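Local coordinates for beta sliding clamp (Caulobacter crescentus, PDB 5WCE), which probably encircles DNA as a head-to-tail dimeric ring and tethers DNA polymerases and other proteins to it for processive replication, at residues Y82-K87 with F114-L119; H169-G174 with D256-I261; D274-A279 with G301-T306. One frame throughout, in Å; residues are numbered along the deposited sequence.

Contact 1. Residues Y82-K87 with F114-L119; sequences YEIVRK and FNLPVL
I84 sets its CG2 methyl over one face of the F114 ring, while CG1 and CD1 run along the CD2/CE2 side. The CG2 methyl stands 3.6 Å from the ring centroid and 15° off the normal, a CH-pi contact. The other branch keeps to the same ring: CD1 reaches F114 CD2 at 3.6 Å, and CG1 lies 3.9 Å from F114 CE2. This placing follows from the torsions, with CG1 beside the backbone N (chi1 -73°) and CG2 anti to it, while an extended chi2 carries CD1 onward to the next side chain of the strand. There L116 meets it with its methyls, CD1 lying 4.1 Å from I84 CD1. Helix 78-87 thus packs on strand 112-116, the outermost strand of its sheet within this chain, in one of the helix-on-sheet units from which beta sliding rings are built. At this strand one subunit joins the other: F114 and N115 extend the sheet by an antiparallel ladder with a strand of the second subunit, and K87 makes a salt bridge to D281 of that subunit. Were F114 replaced by alanine, the CG2 methyl of I84 would probably lose the ring face it rests on, and a gap would probably open between helix and strand beside the interface. On the same helix R86 grips E83 side-on, NH2 to OE1 at 2.9 Å and NE to OE2 at 3.1 Å. The carboxylate lies at the edge of the guanidinium and close to its plane, and the paired bonds limit how either group can rotate.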
ATOM      1  N   TYR A  82       0.210   0.132  22.087  1.00 23.94           N
ATOM      2  CA  TYR A  82      -0.335  -0.871  21.149  1.00 25.32           C
ATOM      3  C   TYR A  82       0.811  -1.692  20.496  1.00 25.38           C
ATOM      4  O   TYR A  82       0.797  -2.910  20.513  1.00 24.95           O
ATOM      5  CB  TYR A  82      -1.226  -0.193  20.083  1.00 27.16           C
ATOM      6  CG  TYR A  82      -1.664  -1.141  18.988  1.00 28.65           C
ATOM      7  CD1 TYR A  82      -2.688  -2.063  19.217  1.00 29.43           C
ATOM      8  CD2 TYR A  82      -1.024  -1.143  17.737  1.00 31.10           C
ATOM      9  CE1 TYR A  82      -3.075  -2.958  18.240  1.00 30.21           C
ATOM     10  CE2 TYR A  82      -1.373  -2.057  16.759  1.00 32.92           C
ATOM     11  CZ  TYR A  82      -2.401  -2.957  17.002  1.00 32.65           C
ATOM     12  OH  TYR A  82      -2.759  -3.853  15.999  1.00 32.72           O
ATOM     13  N   GLU A  83       1.824  -1.006  19.991  1.00 24.74           N
ATOM     14  CA  GLU A  83       2.947  -1.666  19.341  1.00 25.54           C
ATOM     15  C   GLU A  83       3.745  -2.555  20.266  1.00 24.93           C
ATOM     16  O   GLU A  83       4.101  -3.657  19.887  1.00 24.40           O
ATOM     17  CB  GLU A  83       3.834  -0.633  18.649  1.00 27.78           C
ATOM     18  CG  GLU A  83       3.122  -0.096  17.385  1.00 28.85           C
ATOM     19  CD  GLU A  83       3.029  -1.200  16.329  1.00 30.02           C
ATOM     20  OE1 GLU A  83       4.065  -1.821  16.028  1.00 35.54           O
ATOM     21  OE2 GLU A  83       1.959  -1.579  15.904  1.00 32.41           O
ATOM     22  N   ILE A  84       3.982  -2.105  21.496  1.00 23.12           N
ATOM     23  CA  ILE A  84       4.677  -2.942  22.474  1.00 24.17           C
ATOM     24  C   ILE A  84       3.898  -4.254  22.675  1.00 23.39           C
ATOM     25  O   ILE A  84       4.443  -5.351  22.616  1.00 23.59           O
ATOM     26  CB  ILE A  84       4.840  -2.213  23.830  1.00 24.08           C
ATOM     27  CG1 ILE A  84       5.903  -1.090  23.740  1.00 24.92           C
ATOM     28  CG2 ILE A  84       5.239  -3.184  24.963  1.00 25.25           C
ATOM     29  CD1 ILE A  84       5.848  -0.126  24.908  1.00 24.59           C
ATOM     30  N   VAL A  85       2.617  -4.118  22.931  1.00 22.64           N
ATOM     31  CA  VAL A  85       1.830  -5.295  23.280  1.00 23.65           C
ATOM     32  C   VAL A  85       1.730  -6.267  22.093  1.00 23.69           C
ATOM     33  O   VAL A  85       1.851  -7.468  22.272  1.00 24.05           O
ATOM     34  CB  VAL A  85       0.427  -4.921  23.850  1.00 23.21           C
ATOM     35  CG1 VAL A  85      -0.389  -6.178  24.106  1.00 23.52           C
ATOM     36  CG2 VAL A  85       0.597  -4.076  25.123  1.00 23.40           C
ATOM     37  N   ARG A  86       1.548  -5.721  20.916  1.00 24.68           N
ATOM     38  CA  ARG A  86       1.535  -6.494  19.686  1.00 26.84           C
ATOM     39  C   ARG A  86       2.793  -7.367  19.545  1.00 27.23           C
ATOM     40  O   ARG A  86       2.719  -8.491  19.105  1.00 28.95           O
ATOM     41  CB  ARG A  86       1.410  -5.558  18.480  1.00 27.90           C
ATOM     42  CG  ARG A  86       0.914  -6.253  17.217  1.00 30.54           C
ATOM     43  CD  ARG A  86       0.852  -5.331  16.013  1.00 31.55           C
ATOM     44  NE  ARG A  86       2.147  -4.699  15.746  1.00 33.38           N
ATOM     45  CZ  ARG A  86       3.252  -5.307  15.287  1.00 36.18           C
ATOM     46  NH1 ARG A  86       3.306  -6.631  15.050  1.00 37.27           N
ATOM     47  NH2 ARG A  86       4.359  -4.599  15.091  1.00 36.37           N
ATOM     48  N   LYS A  87       3.943  -6.858  19.949  1.00 26.81           N
ATOM     49  CA  LYS A  87       5.190  -7.556  19.776  1.00 27.76           C
ATOM     50  C   LYS A  87       5.502  -8.490  20.929  1.00 27.69           C
ATOM     51  O   LYS A  87       6.465  -9.244  20.826  1.00 28.34           O
ATOM     52  CB  LYS A  87       6.325  -6.555  19.613  1.00 28.11           C
ATOM     53  CG  LYS A  87       6.170  -5.691  18.396  1.00 28.32           C
ATOM     54  CD  LYS A  87       7.276  -4.643  18.327  1.00 29.34           C
ATOM     55  CE  LYS A  87       7.037  -3.602  17.214  1.00 28.82           C
ATOM     56  NZ  LYS A  87       8.243  -2.691  17.208  1.00 29.49           N
ATOM     57  N   PHE A 114       9.150  -2.241  30.014  1.00 28.11           N
ATOM     58  CA  PHE A 114       9.082  -0.925  29.433  1.00 28.37           C
ATOM     59  C   PHE A 114       8.646   0.096  30.495  1.00 28.57           C
ATOM     60  O   PHE A 114       7.823  -0.214  31.358  1.00 26.24           O
ATOM     61  CB  PHE A 114       8.117  -0.888  28.282  1.00 28.06           C
ATOM     62  CG  PHE A 114       8.380  -1.915  27.227  1.00 28.73           C
ATOM     63  CD1 PHE A 114       8.016  -3.249  27.423  1.00 29.57           C
ATOM     64  CD2 PHE A 114       8.972  -1.554  26.039  1.00 30.04           C
ATOM     65  CE1 PHE A 114       8.295  -4.216  26.472  1.00 31.08           C
ATOM     66  CE2 PHE A 114       9.239  -2.515  25.061  1.00 31.01           C
ATOM     67  CZ  PHE A 114       8.902  -3.845  25.285  1.00 31.19           C
ATOM     68  N   ASN A 115       9.234   1.290  30.434  1.00 29.97           N
ATOM     69  CA  ASN A 115       8.813   2.440  31.298  1.00 30.03           C
ATOM     70  C   ASN A 115       8.404   3.549  30.326  1.00 28.84           C
ATOM     71  O   ASN A 115       9.218   3.999  29.488  1.00 28.61           O
ATOM     72  CB  ASN A 115       9.942   2.919  32.181  1.00 31.99           C
ATOM     73  CG  ASN A 115      10.594   1.784  32.999  1.00 33.52           C
ATOM     74  OD1 ASN A 115      10.390   1.682  34.170  1.00 37.35           O
ATOM     75  ND2 ASN A 115      11.380   0.990  32.394  1.00 36.18           N
ATOM     76  N   LEU A 116       7.124   3.924  30.359  1.00 27.87           N
ATOM     77  CA  LEU A 116       6.549   4.889  29.422  1.00 27.06           C
ATOM     78  C   LEU A 116       6.083   6.128  30.198  1.00 27.05           C
ATOM     79  O   LEU A 116       5.495   6.002  31.265  1.00 24.99           O
ATOM     80  CB  LEU A 116       5.342   4.301  28.730  1.00 27.94           C
ATOM     81  CG  LEU A 116       5.543   3.101  27.829  1.00 28.33           C
ATOM     82  CD1 LEU A 116       4.232   2.889  27.082  1.00 28.03           C
ATOM     83  CD2 LEU A 116       6.725   3.329  26.904  1.00 29.82           C
ATOM     84  N   PRO A 117       6.381   7.332  29.665  1.00 27.93           N
ATOM     85  CA  PRO A 117       5.978   8.548  30.366  1.00 27.51           C
ATOM     86  C   PRO A 117       4.445   8.672  30.343  1.00 25.35           C
ATOM     87  O   PRO A 117       3.759   8.208  29.408  1.00 24.39           O
ATOM     88  CB  PRO A 117       6.606   9.675  29.537  1.00 29.00           C
ATOM     89  CG  PRO A 117       6.645   9.085  28.135  1.00 29.13           C
ATOM     90  CD  PRO A 117       7.104   7.655  28.413  1.00 28.79           C
ATOM     91  N   VAL A 118       3.937   9.229  31.429  1.00 24.18           N
ATOM     92  CA  VAL A 118       2.476   9.365  31.620  1.00 23.49           C
ATOM     93  C   VAL A 118       2.076  10.835  31.674  1.00 24.21           C
ATOM     94  O   VAL A 118       2.915  11.729  31.927  1.00 23.96           O
ATOM     95  CB  VAL A 118       1.956   8.636  32.884  1.00 23.15           C
ATOM     96  CG1 VAL A 118       2.171   7.148  32.756  1.00 23.07           C
ATOM     97  CG2 VAL A 118       2.567   9.171  34.179  1.00 24.51           C
ATOM     98  N   LEU A 119       0.785  11.071  31.422  1.00 24.10           N
ATOM     99  CA  LEU A 119       0.209  12.352  31.712  1.00 25.54           C
ATOM    100  C   LEU A 119      -1.011  12.135  32.623  1.00 26.13           C
ATOM    101  O   LEU A 119      -1.704  11.105  32.529  1.00 25.69           O
ATOM    102  CB  LEU A 119      -0.119  13.101  30.421  1.00 25.38           C
ATOM    103  CG  LEU A 119       1.100  13.498  29.569  1.00 26.54           C
ATOM    104  CD1 LEU A 119       0.652  13.894  28.175  1.00 26.87           C
ATOM    105  CD2 LEU A 119       1.903  14.651  30.230  1.00 27.54           C
TER

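Contact 2. Residues H169-G174 with D256-I261; sequences HTVNEG and DYMRVI
Both rings of this pair take the crowded position, with CG between the backbone N and the carbonyl carbon; chi1 is 61° in H169, and Y257 is turned much the same way. From there the two side chains approach from opposite directions and meet rim to rim, their planes at 70° and neither ring over the other's face. The imidazole presents its edge, with the phenol oxygen in the ring plane, and H169 NE2 and Y257 OH share a short hydrogen bond of 2.6 Å. At 162° it is fairly straight, and either partner could be the donor. R180 NH1 also binds Y257 OH, so two bonds grip this hydroxyl, and the nearby guanidinium would probably polarise it. Beside the polar pair runs a small apolar contact. V171, two residues along the strand and on the same side as H169, sets CG1 3.8 Å from M258 CE, at the end of an extended methionine chain that slides past the valine. The same V171 CG1 lies 4.1 Å from Y257 OH, flanking the hydrogen bond with hydrocarbon. A little farther on, E173 forms a salt bridge to R180, of the neighbouring strand 176-184, which thus binds both E173 and the Y257 hydroxyl. The segment 256-261 belongs to the connection between strands 243-248 and 267-272, where the chain passes from the central to the C-terminal domain; its Y257 rests on V182 of strand 176-184 and on L189 and L191 of strand 188-195, while strand 165-173, which carries H169 and V171, lies next to strand 176-184.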
ATOM      1  N   HIS A 169     -31.281   9.922   9.265  1.00 24.29           N
ATOM      2  CA  HIS A 169     -32.580  10.397   9.600  1.00 27.17           C
ATOM      3  C   HIS A 169     -33.691   9.409   9.228  1.00 28.66           C
ATOM      4  O   HIS A 169     -33.448   8.433   8.515  1.00 27.82           O
ATOM      5  CB  HIS A 169     -32.882  11.731   8.893  1.00 28.78           C
ATOM      6  CG  HIS A 169     -32.862  11.643   7.390  1.00 29.90           C
ATOM      7  ND1 HIS A 169     -31.754  11.222   6.676  1.00 30.00           N
ATOM      8  CD2 HIS A 169     -33.817  11.923   6.471  1.00 31.45           C
ATOM      9  CE1 HIS A 169     -32.041  11.238   5.381  1.00 31.17           C
ATOM     10  NE2 HIS A 169     -33.281  11.670   5.233  1.00 29.96           N
ATOM     11  N   THR A 170     -34.921   9.679   9.671  1.00 29.62           N
ATOM     12  CA  THR A 170     -35.999   8.829   9.262  1.00 31.70           C
ATOM     13  C   THR A 170     -36.986   9.591   8.384  1.00 33.17           C
ATOM     14  O   THR A 170     -37.192  10.771   8.572  1.00 33.76           O
ATOM     15  CB  THR A 170     -36.764   8.280  10.435  1.00 32.56           C
ATOM     16  OG1 THR A 170     -37.284   9.381  11.182  1.00 34.43           O
ATOM     17  CG2 THR A 170     -35.890   7.392  11.289  1.00 31.62           C
ATOM     18  N   VAL A 171     -37.593   8.881   7.456  1.00 34.70           N
ATOM     19  CA  VAL A 171     -38.616   9.424   6.576  1.00 37.71           C
ATOM     20  C   VAL A 171     -39.836   8.502   6.587  1.00 41.42           C
ATOM     21  O   VAL A 171     -39.683   7.279   6.760  1.00 40.21           O
ATOM     22  CB  VAL A 171     -38.130   9.590   5.150  1.00 36.89           C
ATOM     23  CG1 VAL A 171     -37.058  10.642   5.080  1.00 37.03           C
ATOM     24  CG2 VAL A 171     -37.649   8.272   4.562  1.00 36.24           C
ATOM     25  N   ASN A 172     -41.026   9.094   6.444  1.00 46.18           N
ATOM     26  CA  ASN A 172     -42.265   8.339   6.372  1.00 51.40           C
ATOM     27  C   ASN A 172     -42.560   8.191   4.903  1.00 53.13           C
ATOM     28  O   ASN A 172     -43.047   9.117   4.293  1.00 53.88           O
ATOM     29  CB  ASN A 172     -43.436   9.067   7.107  1.00 55.47           C
ATOM     30  CG  ASN A 172     -44.796   8.443   6.818  1.00 58.08           C
ATOM     31  OD1 ASN A 172     -44.851   7.252   6.516  1.00 58.75           O
ATOM     32  ND2 ASN A 172     -45.865   9.258   6.773  1.00 60.28           N
ATOM     33  N   GLU A 173     -42.253   7.029   4.335  1.00 54.60           N
ATOM     34  CA  GLU A 173     -42.550   6.735   2.925  1.00 58.28           C
ATOM     35  C   GLU A 173     -43.054   5.284   2.788  1.00 60.67           C
ATOM     36  O   GLU A 173     -42.660   4.384   3.555  1.00 61.23           O
ATOM     37  CB  GLU A 173     -41.317   6.939   2.017  1.00 58.34           C
ATOM     38  CG  GLU A 173     -41.218   8.342   1.457  1.00 59.81           C
ATOM     39  CD  GLU A 173     -39.882   8.656   0.802  1.00 61.69           C
ATOM     40  OE1 GLU A 173     -39.272   7.757   0.171  1.00 62.59           O
ATOM     41  OE2 GLU A 173     -39.438   9.829   0.879  1.00 65.50           O
ATOM     42  N   GLY A 174     -43.858   5.052   1.743  1.00 63.20           N
ATOM     43  CA  GLY A 174     -44.286   3.703   1.320  1.00 62.07           C
ATOM     44  C   GLY A 174     -45.027   2.884   2.381  1.00 64.41           C
ATOM     45  O   GLY A 174     -44.922   1.647   2.402  1.00 63.35           O
ATOM     46  N   ASP A 256     -31.662  20.272   1.411  1.00 39.24           N
ATOM     47  CA  ASP A 256     -32.923  19.664   0.989  1.00 40.24           C
ATOM     48  C   ASP A 256     -32.646  18.741  -0.226  1.00 37.78           C
ATOM     49  O   ASP A 256     -32.999  19.073  -1.358  1.00 38.17           O
ATOM     50  CB  ASP A 256     -33.969  20.756   0.674  1.00 42.43           C
ATOM     51  CG  ASP A 256     -35.369  20.191   0.395  1.00 43.95           C
ATOM     52  OD1 ASP A 256     -35.587  18.960   0.451  1.00 42.80           O
ATOM     53  OD2 ASP A 256     -36.259  20.996   0.056  1.00 48.00           O
ATOM     54  N   TYR A 257     -32.040  17.577   0.046  1.00 34.57           N
ATOM     55  CA  TYR A 257     -31.653  16.629  -0.972  1.00 33.70           C
ATOM     56  C   TYR A 257     -32.844  16.076  -1.740  1.00 36.31           C
ATOM     57  O   TYR A 257     -32.666  15.672  -2.898  1.00 34.52           O
ATOM     58  CB  TYR A 257     -30.805  15.466  -0.375  1.00 31.93           C
ATOM     59  CG  TYR A 257     -31.621  14.557   0.471  1.00 30.66           C
ATOM     60  CD1 TYR A 257     -32.371  13.557  -0.104  1.00 29.60           C
ATOM     61  CD2 TYR A 257     -31.697  14.723   1.851  1.00 30.82           C
ATOM     62  CE1 TYR A 257     -33.166  12.719   0.657  1.00 29.95           C
ATOM     63  CE2 TYR A 257     -32.494  13.880   2.610  1.00 30.22           C
ATOM     64  CZ  TYR A 257     -33.220  12.875   2.007  1.00 30.38           C
ATOM     65  OH  TYR A 257     -34.038  12.070   2.743  1.00 31.08           O
ATOM     66  N   MET A 258     -34.041  16.044  -1.134  1.00 39.33           N
ATOM     67  CA  MET A 258     -35.238  15.611  -1.875  1.00 45.76           C
ATOM     68  C   MET A 258     -35.449  16.431  -3.176  1.00 46.17           C
ATOM     69  O   MET A 258     -35.933  15.888  -4.161  1.00 45.23           O
ATOM     70  CB  MET A 258     -36.482  15.583  -0.979  1.00 49.72           C
ATOM     71  CG  MET A 258     -36.387  14.443   0.047  1.00 52.42           C
ATOM     72  SD  MET A 258     -37.581  14.504   1.395  1.00 62.67           S
ATOM     73  CE  MET A 258     -36.710  13.629   2.676  1.00 59.23           C
ATOM     74  N   ARG A 259     -34.986  17.683  -3.187  1.00 48.36           N
ATOM     75  CA  ARG A 259     -35.089  18.577  -4.360  1.00 49.69           C
ATOM     76  C   ARG A 259     -34.118  18.246  -5.490  1.00 47.99           C
ATOM     77  O   ARG A 259     -34.323  18.619  -6.649  1.00 48.51           O
ATOM     78  CB  ARG A 259     -34.879  20.040  -3.924  1.00 52.41           C
ATOM     79  N   VAL A 260     -33.064  17.530  -5.136  1.00 46.35           N
ATOM     80  CA  VAL A 260     -32.000  17.139  -6.039  1.00 44.24           C
ATOM     81  C   VAL A 260     -32.281  15.762  -6.666  1.00 39.81           C
ATOM     82  O   VAL A 260     -31.761  15.451  -7.730  1.00 40.90           O
ATOM     83  CB  VAL A 260     -30.653  17.085  -5.269  1.00 45.65           C
ATOM     84  CG1 VAL A 260     -29.498  16.863  -6.240  1.00 45.49           C
ATOM     85  CG2 VAL A 260     -30.435  18.384  -4.478  1.00 48.17           C
ATOM     86  N   ILE A 261     -33.052  14.920  -5.979  1.00 35.13           N
ATOM     87  CA  ILE A 261     -33.283  13.562  -6.418  1.00 31.37           C
ATOM     88  C   ILE A 261     -34.424  13.621  -7.405  1.00 30.82           C
ATOM     89  O   ILE A 261     -35.574  13.903  -7.029  1.00 29.08           O
ATOM     90  CB  ILE A 261     -33.596  12.561  -5.279  1.00 30.26           C
ATOM     91  CG1 ILE A 261     -32.391  12.473  -4.340  1.00 30.23           C
ATOM     92  CG2 ILE A 261     -33.942  11.192  -5.875  1.00 30.56           C
ATOM     93  CD1 ILE A 261     -32.516  11.458  -3.226  1.00 30.82           C
TER

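Contact 3. Residues D274-A279 with G301-T306; sequences DLFAKA and GRITLT
Apolar packing does all the work between helix 273-284 and strand 302-308 here. A279 is the close-in partner: its CB points at the strand and meets L305 CD1 at 3.7 Å, a small residue that lets the leucine methyl come up against the helix backbone. F276 works differently. Its CB does not aim at the strand, but with CG anti to the backbone N (chi1 179°) the ring extends far enough for CE1 to touch two aliphatic ends. F276 CE1 lies 3.9 Å from L305 CD2 and 4.0 Å from I303 CD1, both oblique to the ring. The phenylalanine crosses I303 at about a right angle, whereas L305 forks, one methyl for the ring and one for the alanine. I303 and L305 are two apart on the strand and so face the helix together. The short helix and strand segments run nearly alongside, at 24°, with their axes 10.7 Å apart.

No polar bond joins the helix segment to the strand segment; the ones made lie elsewhere. D274 and K278, one helical turn apart, form a salt bridge of 2.8 Å between K278 NZ and D274 OD2, which is met at its syn lone pair, well away from the strand. The strand itself bonds to its sheet neighbours, as with I303 to V319 and T304 to A297.

Other parts of the C-terminal domain close round the same side chains: F276 touches L337 and C341 of helix 334-343, and L305 rests on V294 and L296 of strand 293-299. With no polar link between the two segments, their fit depends on the shapes of a ring, a methyl and two branched chains, while the D274–K278 pair sits on the exposed side of the helix.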
ATOM      1  N   ASP A 274     -22.027  -4.822 -15.351  1.00 28.35           N
ATOM      2  CA  ASP A 274     -20.625  -5.264 -15.405  1.00 30.08           C
ATOM      3  C   ASP A 274     -19.993  -4.912 -16.758  1.00 27.90           C
ATOM      4  O   ASP A 274     -18.910  -4.362 -16.780  1.00 27.05           O
ATOM      5  CB  ASP A 274     -20.487  -6.757 -15.145  1.00 33.70           C
ATOM      6  CG  ASP A 274     -19.000  -7.185 -15.041  1.00 36.95           C
ATOM      7  OD1 ASP A 274     -18.247  -6.611 -14.226  1.00 40.90           O
ATOM      8  OD2 ASP A 274     -18.586  -8.037 -15.816  1.00 40.59           O
ATOM      9  N   LEU A 275     -20.664  -5.194 -17.861  1.00 27.80           N
ATOM     10  CA  LEU A 275     -20.099  -4.892 -19.174  1.00 28.47           C
ATOM     11  C   LEU A 275     -19.900  -3.369 -19.312  1.00 26.16           C
ATOM     12  O   LEU A 275     -18.862  -2.896 -19.759  1.00 25.20           O
ATOM     13  CB  LEU A 275     -20.937  -5.443 -20.302  1.00 30.88           C
ATOM     14  CG  LEU A 275     -20.507  -4.948 -21.695  1.00 34.72           C
ATOM     15  CD1 LEU A 275     -19.036  -5.314 -22.010  1.00 36.21           C
ATOM     16  CD2 LEU A 275     -21.474  -5.425 -22.755  1.00 36.74           C
ATOM     17  N   PHE A 276     -20.875  -2.599 -18.856  1.00 24.24           N
ATOM     18  CA  PHE A 276     -20.803  -1.145 -18.994  1.00 23.18           C
ATOM     19  C   PHE A 276     -19.662  -0.571 -18.165  1.00 23.03           C
ATOM     20  O   PHE A 276     -18.900   0.234 -18.653  1.00 21.26           O
ATOM     21  CB  PHE A 276     -22.159  -0.496 -18.621  1.00 22.82           C
ATOM     22  CG  PHE A 276     -22.166   0.997 -18.720  1.00 21.60           C
ATOM     23  CD1 PHE A 276     -22.235   1.615 -19.947  1.00 22.25           C
ATOM     24  CD2 PHE A 276     -22.181   1.776 -17.579  1.00 21.42           C
ATOM     25  CE1 PHE A 276     -22.284   3.002 -20.035  1.00 20.94           C
ATOM     26  CE2 PHE A 276     -22.282   3.149 -17.662  1.00 20.62           C
ATOM     27  CZ  PHE A 276     -22.289   3.763 -18.907  1.00 21.09           C
ATOM     28  N   ALA A 277     -19.556  -1.001 -16.911  1.00 22.74           N
ATOM     29  CA  ALA A 277     -18.504  -0.566 -16.044  1.00 23.13           C
ATOM     30  C   ALA A 277     -17.105  -0.882 -16.648  1.00 24.22           C
ATOM     31  O   ALA A 277     -16.208  -0.047 -16.616  1.00 22.99           O
ATOM     32  CB  ALA A 277     -18.649  -1.211 -14.671  1.00 22.55           C
ATOM     33  N   LYS A 278     -16.955  -2.077 -17.223  1.00 25.63           N
ATOM     34  CA  LYS A 278     -15.684  -2.450 -17.852  1.00 26.39           C
ATOM     35  C   LYS A 278     -15.358  -1.561 -19.009  1.00 24.69           C
ATOM     36  O   LYS A 278     -14.194  -1.177 -19.175  1.00 24.08           O
ATOM     37  CB  LYS A 278     -15.651  -3.930 -18.259  1.00 28.80           C
ATOM     38  CG  LYS A 278     -15.392  -4.798 -17.045  1.00 31.67           C
ATOM     39  CD  LYS A 278     -15.606  -6.255 -17.374  1.00 35.57           C
ATOM     40  CE  LYS A 278     -15.335  -7.098 -16.142  1.00 38.00           C
ATOM     41  NZ  LYS A 278     -15.869  -8.440 -16.476  1.00 40.42           N
ATOM     42  N   ALA A 279     -16.384  -1.192 -19.775  1.00 23.59           N
ATOM     43  CA  ALA A 279     -16.210  -0.291 -20.905  1.00 22.73           C
ATOM     44  C   ALA A 279     -15.847   1.100 -20.446  1.00 21.84           C
ATOM     45  O   ALA A 279     -14.922   1.668 -20.991  1.00 22.10           O
ATOM     46  CB  ALA A 279     -17.431  -0.264 -21.800  1.00 22.65           C
ATOM     47  N   GLY A 301     -30.911   1.529 -28.611  1.00 20.27           N
ATOM     48  CA  GLY A 301     -30.008   0.387 -28.628  1.00 20.39           C
ATOM     49  C   GLY A 301     -28.566   0.522 -28.143  1.00 20.98           C
ATOM     50  O   GLY A 301     -27.879  -0.495 -28.042  1.00 20.06           O
ATOM     51  N   ARG A 302     -28.072   1.734 -27.865  1.00 21.40           N
ATOM     52  CA  ARG A 302     -26.615   1.898 -27.748  1.00 22.10           C
ATOM     53  C   ARG A 302     -26.184   3.129 -26.986  1.00 20.30           C
ATOM     54  O   ARG A 302     -26.780   4.211 -27.081  1.00 20.31           O
ATOM     55  CB  ARG A 302     -26.027   1.889 -29.190  1.00 23.99           C
ATOM     56  CG  ARG A 302     -24.599   2.278 -29.339  1.00 28.47           C
ATOM     57  CD  ARG A 302     -24.117   2.210 -30.788  1.00 32.53           C
ATOM     58  NE  ARG A 302     -24.221   0.872 -31.337  1.00 36.77           N
ATOM     59  CZ  ARG A 302     -23.994   0.568 -32.610  1.00 41.04           C
ATOM     60  NH1 ARG A 302     -23.622   1.507 -33.471  1.00 42.35           N
ATOM     61  NH2 ARG A 302     -24.112  -0.700 -33.012  1.00 43.99           N
ATOM     62  N   ILE A 303     -25.095   2.965 -26.244  1.00 19.87           N
ATOM     63  CA  ILE A 303     -24.337   4.095 -25.727  1.00 18.62           C
ATOM     64  C   ILE A 303     -22.970   4.021 -26.342  1.00 18.52           C
ATOM     65  O   ILE A 303     -22.303   2.972 -26.245  1.00 19.11           O
ATOM     66  CB  ILE A 303     -24.219   4.077 -24.203  1.00 17.80           C
ATOM     67  CG1 ILE A 303     -25.585   4.163 -23.574  1.00 18.29           C
ATOM     68  CG2 ILE A 303     -23.340   5.254 -23.733  1.00 18.05           C
ATOM     69  CD1 ILE A 303     -25.579   4.148 -22.080  1.00 18.69           C
ATOM     70  N   THR A 304     -22.542   5.110 -26.966  1.00 17.78           N
ATOM     71  CA  THR A 304     -21.151   5.220 -27.427  1.00 18.95           C
ATOM     72  C   THR A 304     -20.404   6.060 -26.376  1.00 18.59           C
ATOM     73  O   THR A 304     -20.795   7.197 -26.113  1.00 17.79           O
ATOM     74  CB  THR A 304     -21.120   5.846 -28.831  1.00 19.32           C
ATOM     75  OG1 THR A 304     -21.781   4.938 -29.700  1.00 19.56           O
ATOM     76  CG2 THR A 304     -19.699   6.019 -29.355  1.00 20.71           C
ATOM     77  N   LEU A 305     -19.391   5.487 -25.770  1.00 19.45           N
ATOM     78  CA  LEU A 305     -18.588   6.152 -24.771  1.00 20.92           C
ATOM     79  C   LEU A 305     -17.368   6.775 -25.400  1.00 23.15           C
ATOM     80  O   LEU A 305     -16.643   6.089 -26.135  1.00 23.10           O
ATOM     81  CB  LEU A 305     -18.135   5.148 -23.685  1.00 22.01           C
ATOM     82  CG  LEU A 305     -19.241   4.469 -22.886  1.00 22.78           C
ATOM     83  CD1 LEU A 305     -18.622   3.263 -22.140  1.00 23.76           C
ATOM     84  CD2 LEU A 305     -19.902   5.491 -21.960  1.00 22.71           C
ATOM     85  N   THR A 306     -17.094   8.048 -25.084  1.00 23.61           N
ATOM     86  CA  THR A 306     -15.838   8.702 -25.506  1.00 25.07           C
ATOM     87  C   THR A 306     -15.108   9.369 -24.327  1.00 26.12           C
ATOM     88  O   THR A 306     -15.732  10.070 -23.540  1.00 24.50           O
ATOM     89  CB  THR A 306     -16.100   9.723 -26.608  1.00 25.90           C
ATOM     90  OG1 THR A 306     -16.740   9.084 -27.689  1.00 25.77           O
ATOM     91  CG2 THR A 306     -14.821  10.348 -27.091  1.00 28.09           C
TER

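Along the chain the three contacts follow in series: contact 1 in the N-terminal domain, contact 2 where the central domain meets the connection onward, contact 3 in the C-terminal domain. Within one subunit contacts 1 and 3 lie on opposite sides of the chain's centre, their centres about 54 Å apart; contact 2 is about 49 Å from contact 1 and 31 Å from contact 3. None touches another. Yet the two ends are brought together in the dimer: the helix of contact 1 meets helix 273-284 of the second subunit, the helix used in contact 3. That is the head-to-tail join that closes the ring.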